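Local coordinates for protein aminotransferase class I and II (Streptococcus suis 89/1591, PDB 3OP7) that probably acts as a pyridoxal 5'-phosphate-dependent aminotransferase that moves amino groups between amino acids and 2-oxo acids, its cofactor held as an internal aldimine, at residues Thr114-Gln117 against Leu118-Ile121; Leu357-Gly360 against Leu361-Ser365; Lys69-Val72 against Ser73-Tyr76. All coordinates share one frame; numbering follows the deposited sequence.

Interaction 1: Thr114-Gln117 against Leu118-Ile121; sequences TYQQ and LYDI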
loop_
_atom_site.group_PDB
_atom_site.type_symbol
_atom_site.label_atom_id
_atom_site.label_comp_id
_atom_site.label_asym_id
_atom_site.label_seq_id
_atom_site.Cartn_x
_atom_site.Cartn_y
_atom_site.Cartn_z
ATOM N N THR A 114 9.522 17.936 -7.006
ATOM C CA THR A 114 8.144 17.559 -7.034
ATOM C C THR A 114 7.962 16.497 -5.952
ATOM O O THR A 114 8.874 16.235 -5.181
ATOM C CB THR A 114 7.736 16.946 -8.412
ATOM O OG1 THR A 114 6.330 16.778 -8.422
ATOM C CG2 THR A 114 8.418 15.570 -8.695
ATOM N N TYR A 115 6.813 15.856 -5.902
ATOM C CA TYR A 115 6.608 14.750 -4.936
ATOM C C TYR A 115 7.613 13.609 -5.137
ATOM O O TYR A 115 7.796 13.116 -6.257
ATOM C CB TYR A 115 5.171 14.247 -5.048
ATOM C CG TYR A 115 4.715 13.528 -3.796
ATOM C CD1 TYR A 115 4.581 14.214 -2.615
ATOM C CD2 TYR A 115 4.406 12.185 -3.803
ATOM C CE1 TYR A 115 4.167 13.594 -1.461
ATOM C CE2 TYR A 115 3.958 11.576 -2.684
ATOM C CZ TYR A 115 3.862 12.267 -1.488
ATOM O OH TYR A 115 3.435 11.655 -0.297
ATOM N N GLN A 116 8.318 13.212 -4.080
ATOM C CA GLN A 116 9.535 12.393 -4.250
ATOM C C GLN A 116 9.321 11.039 -4.927
ATOM O O GLN A 116 10.215 10.518 -5.566
ATOM C CB GLN A 116 10.271 12.229 -2.896
ATOM C CG GLN A 116 11.606 11.501 -2.981
ATOM C CD GLN A 116 12.373 11.486 -1.670
ATOM O OE1 GLN A 116 11.996 12.173 -0.712
ATOM N NE2 GLN A 116 13.468 10.726 -1.628
ATOM N N GLN A 117 8.123 10.475 -4.804
ATOM C CA GLN A 117 7.821 9.214 -5.485
ATOM C C GLN A 117 8.155 9.284 -6.985
ATOM O O GLN A 117 8.602 8.294 -7.576
ATOM C CB GLN A 117 6.343 8.895 -5.376
ATOM C CG GLN A 117 5.879 8.316 -4.018
ATOM C CD GLN A 117 4.454 7.854 -4.104
ATOM O OE1 GLN A 117 3.562 8.654 -4.345
ATOM N NE2 GLN A 117 4.228 6.537 -3.894
ATOM N N LEU A 118 7.859 10.437 -7.565
ATOM C CA LEU A 118 7.785 10.560 -9.004
ATOM C C LEU A 118 9.142 10.441 -9.702
ATOM O O LEU A 118 9.181 10.033 -10.880
ATOM C CB LEU A 118 7.074 11.851 -9.438
ATOM C CG LEU A 118 5.615 11.974 -8.996
ATOM C CD1 LEU A 118 5.139 13.384 -9.414
ATOM C CD2 LEU A 118 4.689 10.791 -9.512
ATOM N N TYR A 119 10.225 10.736 -8.992
ATOM C CA TYR A 119 11.579 10.581 -9.534
ATOM C C TYR A 119 12.392 9.473 -8.868
ATOM O O TYR A 119 13.135 8.795 -9.562
ATOM C CB TYR A 119 12.336 11.911 -9.559
ATOM C CG TYR A 119 12.403 12.662 -8.257
ATOM C CD1 TYR A 119 13.389 12.375 -7.327
ATOM C CD2 TYR A 119 11.464 13.631 -7.936
ATOM C CE1 TYR A 119 13.452 13.063 -6.145
ATOM C CE2 TYR A 119 11.492 14.281 -6.758
ATOM C CZ TYR A 119 12.493 13.988 -5.846
ATOM O OH TYR A 119 12.535 14.648 -4.640
ATOM N N ASP A 120 12.223 9.242 -7.567
ATOM C CA ASP A 120 13.012 8.215 -6.898
ATOM C C ASP A 120 12.514 6.802 -7.113
ATOM O O ASP A 120 13.326 5.879 -7.158
ATOM C CB ASP A 120 13.251 8.563 -5.429
ATOM C CG ASP A 120 14.450 9.507 -5.241
ATOM O OD1 ASP A 120 15.352 9.557 -6.152
ATOM O OD2 ASP A 120 14.492 10.205 -4.182
ATOM N N ILE A 121 11.213 6.602 -7.288
ATOM C CA ILE A 121 10.773 5.254 -7.618
ATOM C C ILE A 121 11.369 4.821 -8.959
ATOM O O ILE A 121 11.972 3.736 -9.034
ATOM C CB ILE A 121 9.227 5.036 -7.489
ATOM C CG1 ILE A 121 8.807 5.176 -6.018
ATOM C CG2 ILE A 121 8.844 3.657 -8.027
ATOM C CD1 ILE A 121 7.298 5.166 -5.777
HETATM O O HOH W 1 11.164 17.076 -3.882
#

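Interaction 2: Leu357-Gly360 against Leu361-Ser365; sequences LIKG and LEKLS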
loop_
_atom_site.group_PDB
_atom_site.type_symbol
_atom_site.label_atom_id
_atom_site.label_comp_id
_atom_site.label_asym_id
_atom_site.label_seq_id
_atom_site.Cartn_x
_atom_site.Cartn_y
_atom_site.Cartn_z
ATOM N N LEU A 357 -2.999 28.525 12.147
ATOM C CA LEU A 357 -2.329 29.321 11.104
ATOM C C LEU A 357 -1.946 30.656 11.664
ATOM O O LEU A 357 -0.778 31.054 11.564
ATOM C CB LEU A 357 -3.180 29.526 9.835
ATOM C CG LEU A 357 -2.535 30.359 8.698
ATOM C CD1 LEU A 357 -1.217 29.703 8.202
ATOM C CD2 LEU A 357 -3.490 30.623 7.495
ATOM N N ILE A 358 -2.922 31.365 12.238
ATOM C CA ILE A 358 -2.680 32.735 12.711
ATOM C C ILE A 358 -1.573 32.777 13.749
ATOM O O ILE A 358 -0.686 33.625 13.683
ATOM C CB ILE A 358 -3.967 33.410 13.242
ATOM C CG1 ILE A 358 -4.903 33.716 12.059
ATOM C CG2 ILE A 358 -3.633 34.728 13.964
ATOM C CD1 ILE A 358 -6.313 34.186 12.460
ATOM N N LYS A 359 -1.618 31.859 14.702
ATOM C CA LYS A 359 -0.621 31.836 15.771
ATOM C C LYS A 359 0.756 31.432 15.208
ATOM O O LYS A 359 1.779 32.041 15.548
ATOM C CB LYS A 359 -1.072 30.896 16.915
ATOM C CG LYS A 359 -0.107 30.816 18.127
ATOM C CD LYS A 359 0.365 32.176 18.684
ATOM C CE LYS A 359 -0.773 33.004 19.250
ATOM N NZ LYS A 359 -0.322 34.233 19.968
ATOM N N GLY A 360 0.764 30.439 14.328
ATOM C CA GLY A 360 1.988 30.004 13.655
ATOM C C GLY A 360 2.669 31.165 12.958
ATOM O O GLY A 360 3.879 31.382 13.132
ATOM N N LEU A 361 1.879 31.939 12.205
ATOM C CA LEU A 361 2.395 33.099 11.465
ATOM C C LEU A 361 2.885 34.209 12.401
ATOM O O LEU A 361 3.965 34.776 12.219
ATOM C CB LEU A 361 1.326 33.644 10.499
ATOM C CG LEU A 361 0.932 32.725 9.327
ATOM C CD1 LEU A 361 -0.045 33.416 8.393
ATOM C CD2 LEU A 361 2.132 32.182 8.543
ATOM N N GLU A 362 2.070 34.533 13.398
ATOM C CA GLU A 362 2.464 35.471 14.438
ATOM C C GLU A 362 3.831 35.099 15.025
ATOM O O GLU A 362 4.747 35.936 15.075
ATOM C CB GLU A 362 1.387 35.519 15.514
ATOM C CG GLU A 362 0.354 36.650 15.281
ATOM C CD GLU A 362 -0.958 36.487 16.080
ATOM O OE1 GLU A 362 -1.090 35.546 16.919
ATOM O OE2 GLU A 362 -1.870 37.308 15.831
ATOM N N LYS A 363 3.981 33.829 15.409
ATOM C CA LYS A 363 5.224 33.347 16.008
ATOM C C LYS A 363 6.388 33.322 15.015
ATOM O O LYS A 363 7.527 33.575 15.396
ATOM C CB LYS A 363 5.038 31.969 16.651
ATOM C CG LYS A 363 4.141 31.961 17.918
ATOM C CD LYS A 363 4.818 32.619 19.133
ATOM C CE LYS A 363 4.167 32.207 20.458
ATOM N NZ LYS A 363 4.521 33.135 21.583
ATOM N N LEU A 364 6.105 33.004 13.755
ATOM C CA LEU A 364 7.115 33.070 12.694
ATOM C C LEU A 364 7.616 34.500 12.528
ATOM O O LEU A 364 8.825 34.728 12.419
ATOM C CB LEU A 364 6.539 32.559 11.369
ATOM C CG LEU A 364 7.489 32.516 10.175
ATOM C CD1 LEU A 364 8.844 31.873 10.535
ATOM C CD2 LEU A 364 6.833 31.796 8.976
ATOM N N SER A 365 6.700 35.466 12.540
ATOM C CA SER A 365 7.106 36.890 12.478
ATOM C C SER A 365 7.948 37.321 13.689
ATOM O O SER A 365 8.877 38.122 13.548
ATOM C CB SER A 365 5.887 37.809 12.347
ATOM O OG SER A 365 5.297 37.634 11.072
#

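Interaction 3: Lys69-Val72 against Ser73-Tyr76; sequences KKSV and SQLY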
loop_
_atom_site.group_PDB
_atom_site.type_symbol
_atom_site.label_atom_id
_atom_site.label_comp_id
_atom_site.label_asym_id
_atom_site.label_seq_id
_atom_site.Cartn_x
_atom_site.Cartn_y
_atom_site.Cartn_z
ATOM N N LYS A 69 -16.122 3.400 -8.848
ATOM C CA LYS A 69 -15.634 3.541 -10.215
ATOM C C LYS A 69 -16.473 4.487 -11.021
ATOM O O LYS A 69 -15.925 5.316 -11.746
ATOM C CB LYS A 69 -15.517 2.183 -10.940
ATOM C CG LYS A 69 -14.465 1.284 -10.393
ATOM C CD LYS A 69 -14.446 0.024 -11.294
ATOM C CE LYS A 69 -13.370 -0.909 -10.901
ATOM N NZ LYS A 69 -13.241 -2.069 -11.900
ATOM N N LYS A 70 -17.788 4.381 -10.919
ATOM C CA LYS A 70 -18.673 5.300 -11.665
ATOM C C LYS A 70 -18.504 6.753 -11.211
ATOM O O LYS A 70 -18.341 7.632 -12.056
ATOM C CB LYS A 70 -20.133 4.916 -11.500
ATOM C CG LYS A 70 -21.133 5.749 -12.313
ATOM C CD LYS A 70 -20.909 5.575 -13.802
ATOM C CE LYS A 70 -21.986 6.238 -14.620
ATOM N NZ LYS A 70 -21.762 6.090 -16.102
ATOM N N SER A 71 -18.543 6.994 -9.905
ATOM C CA SER A 71 -18.473 8.369 -9.381
ATOM C C SER A 71 -17.134 9.013 -9.755
ATOM O O SER A 71 -17.118 10.155 -10.166
ATOM C CB SER A 71 -18.643 8.410 -7.870
ATOM O OG SER A 71 -19.961 8.017 -7.481
ATOM N N VAL A 72 -16.037 8.253 -9.618
ATOM C CA VAL A 72 -14.727 8.754 -10.042
ATOM C C VAL A 72 -14.718 9.079 -11.537
ATOM O O VAL A 72 -14.265 10.158 -11.927
ATOM C CB VAL A 72 -13.581 7.810 -9.704
ATOM C CG1 VAL A 72 -12.288 8.259 -10.436
ATOM C CG2 VAL A 72 -13.329 7.715 -8.175
ATOM N N SER A 73 -15.193 8.149 -12.379
ATOM C CA SER A 73 -15.250 8.369 -13.846
ATOM C C SER A 73 -15.983 9.676 -14.191
ATOM O O SER A 73 -15.593 10.393 -15.107
ATOM C CB SER A 73 -15.823 7.125 -14.560
ATOM O OG SER A 73 -17.228 7.039 -14.446
ATOM N N GLN A 74 -17.000 9.998 -13.413
ATOM C CA GLN A 74 -17.843 11.153 -13.639
ATOM C C GLN A 74 -17.144 12.487 -13.297
ATOM O O GLN A 74 -17.618 13.564 -13.690
ATOM C CB GLN A 74 -19.149 11.023 -12.863
ATOM C CG GLN A 74 -20.131 10.019 -13.460
ATOM C CD GLN A 74 -21.363 9.821 -12.589
ATOM O OE1 GLN A 74 -21.281 9.780 -11.352
ATOM N NE2 GLN A 74 -22.509 9.679 -13.227
ATOM N N LEU A 75 -16.028 12.419 -12.583
ATOM C CA LEU A 75 -15.226 13.636 -12.289
ATOM C C LEU A 75 -14.505 14.145 -13.550
ATOM O O LEU A 75 -14.047 15.274 -13.575
ATOM C CB LEU A 75 -14.204 13.378 -11.180
ATOM C CG LEU A 75 -14.735 12.931 -9.805
ATOM C CD1 LEU A 75 -13.618 12.481 -8.895
ATOM C CD2 LEU A 75 -15.560 14.069 -9.158
ATOM N N TYR A 76 -14.420 13.312 -14.574
ATOM C CA TYR A 76 -13.720 13.606 -15.809
ATOM C C TYR A 76 -14.662 13.673 -16.970
ATOM O O TYR A 76 -15.800 13.179 -16.877
ATOM C CB TYR A 76 -12.759 12.469 -16.129
ATOM C CG TYR A 76 -11.748 12.192 -15.056
ATOM C CD1 TYR A 76 -12.035 11.300 -14.025
ATOM C CD2 TYR A 76 -10.517 12.824 -15.051
ATOM C CE1 TYR A 76 -11.106 11.019 -13.028
ATOM C CE2 TYR A 76 -9.577 12.567 -14.046
ATOM C CZ TYR A 76 -9.868 11.651 -13.022
ATOM O OH TYR A 76 -8.920 11.432 -12.025
HETATM O O HOH W 2 -19.092 7.615 -16.293
HETATM O O HOH W 3 -19.074 11.943 -9.933
#

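Interaction 1: Thr114-Gln117 against Leu118-Ile121
Gln117, Leu118 and Gln116 carry this contact at the first turn of helix 117-124. Gln117 lies alongside Ile121, both side chains pointing the same way, and its CB and CG each come 3.9 Å from Ile121 CD1. The amide of Gln117 is engaged elsewhere, with Asn94, Thr91 and the backbone of Tyr250 of the second subunit. Leu118 N donates to Tyr115 O over 3.0 Å. The Leu118 side chain crosses Thr114 at about a right angle, with CD1 3.7 Å from Thr114 OG1. That hydroxyl is hydrogen-bonded to Asn164.

Gln116 is extended, its CG trans to the backbone N (chi1 -175°), which carries the amide to Asp120. Gln116 NE2 donates to Asp120 OD2 over 2.8 Å, on the anti lone pair of the carboxylate. The amide and carboxylate planes are 65° apart. The same amide also bonds the backbone of Arg6 and Gly8, which ties the N-terminal segment to this turn. Its plane is only 7° from that of the Tyr119 ring. The backbone O of Gln116 sits 3.9 Å above the centre of the Tyr119 ring. It also accepts a nearly straight bond from Asp120 N. A water joins Thr114 O to Tyr119 OH.

This is a helix start within a beta-alpha-beta crossover: helix 117-124 links the adjacent parallel strands 107-112 and 128-135 of the large sheet, as in fold-type I PLP enzymes.

Interaction 2: Leu357-Gly360 against Leu361-Ser365
Leu357 and Leu361 sit one turn apart on the buried side of helix 354-368, an amphipathic alpha-helix near the C-terminus. Their side chains cross at a slant, with Leu357 CD1 3.9 Å from Leu361 CG. The torsions differ. In Leu357 the CG is anti to the amide nitrogen (chi1 180°), while in Leu361 it is anti to the carbonyl carbon (chi1 -67°). The two branched ends therefore converge on each other. Leu361 CG also rests 3.3 Å from Leu357 O. Helix 270-294 meets this side: Leu357 touches Asn284 and Ile287, and Leu361 touches Trp291.

The backbone runs in regular i to i+4 bonds. Leu361 N donates to Leu357 O, Glu362 N to Ile358 O and Lys363 N to Lys359 O. Leu364 N donates to Gly360 O at 2.8 Å. The side chain of Leu364 packs on Phe322 and Leu326 of helix 319-330.

Polar groups line another side. The Lys359 chain bends at its second and third torsions, which brings its amine across to Glu362. Lys359 NZ and Glu362 OE1 form a long salt bridge of 3.4 Å, weak as a hydrogen bond. Lys359 also touches a crystal neighbour, which may affect its pose. Lys359 CD lies 3.9 Å from Lys363 CG, so the aliphatic parts of the two lysines meet. Lys359 NZ and Lys363 NZ stay 5.2 Å apart. Glu362 probably offsets the charge of Lys359. Ile358 lies alongside Glu362, with Ile358 CG2 3.6 Å from Glu362 OE2.

Apolar residues spaced three and four apart, with charged residues on another side, are typical of a surface helix packed against helical neighbours. Here those neighbours are helices 270-294 and 319-330.

Interaction 3: Lys69-Val72 against Ser73-Tyr76
Ser73 holds OG between its backbone N and carbonyl carbon (chi1 78°), a torsion that turns the hydroxyl back along the helix to Lys70. Ser73 OG donates to Lys70 O over 2.7 Å. The Lys70 chain bends at its second torsion (chi2 63°). The bend brings Lys70 CE to 3.7 Å from Gln74 NE2. A water joins Lys70 and Ser73 again: it donates to Ser73 OG and accepts from Lys70 NZ. Lys70 also touches a crystal neighbour, so its tip may be set partly by the lattice.

Lys70 O is gripped twice, by Ser73 OG and by Gln74 N at 3.0 Å. Ser73 N bonds Lys69 O in the ordinary helical way. Ser71 O takes a water at 2.7 Å, and Gln74 N adds a weak bond to it.

From Val72 on, the pattern changes. Leu75 N donates to Val72 O at 2.9 Å, coming from above the carbonyl plane and 57° out of it. Val72 O also lies at the edge of the Tyr76 ring, 3.3 Å from CD1. The side chains of Val72 and Tyr76 run side by side, with Val72 CG1 4.0 Å from Tyr76 CE1 near the plane of the ring. Tyr76 OH is bonded to Trp233, which Val72 and Leu75 also touch. Residues Ser73 to Tyr76 form a type I turn that leads away from helix 66-73.

The helix thus ends with carbonyls met by mixed partners. The Ser73 hydroxyl and water supplement the i+4 bond of Gln74 N, and Leu75 N makes an i+3 bond. The positive charge of Lys70 may reach this helix end through the water on Ser73 OG, though the lattice contact leaves that uncertain.

Overall arrangement
Along the chain the order is interaction 3, interaction 1, interaction 2, and none touches another. Centres of interactions 1 and 3 are about 26 Å apart, those of 1 and 2 about 31 Å. The centres of interactions 2 and 3 are about 39 Å apart, on opposite sides of the chain's centre. Interactions 1 and 3 both border the large mixed sheet, 1 at strands 107-112 and 157-161, 3 at strand 232-235. Lys222, which carries the cofactor, follows strand 214-219 and precedes strand 232-235 in the sequence. Interaction 2 belongs to the C-terminal helices. Successive helices 257-268 and 270-294 touch interactions 3 and 2 respectively. Interaction 1 alone reaches the second subunit of the dimer.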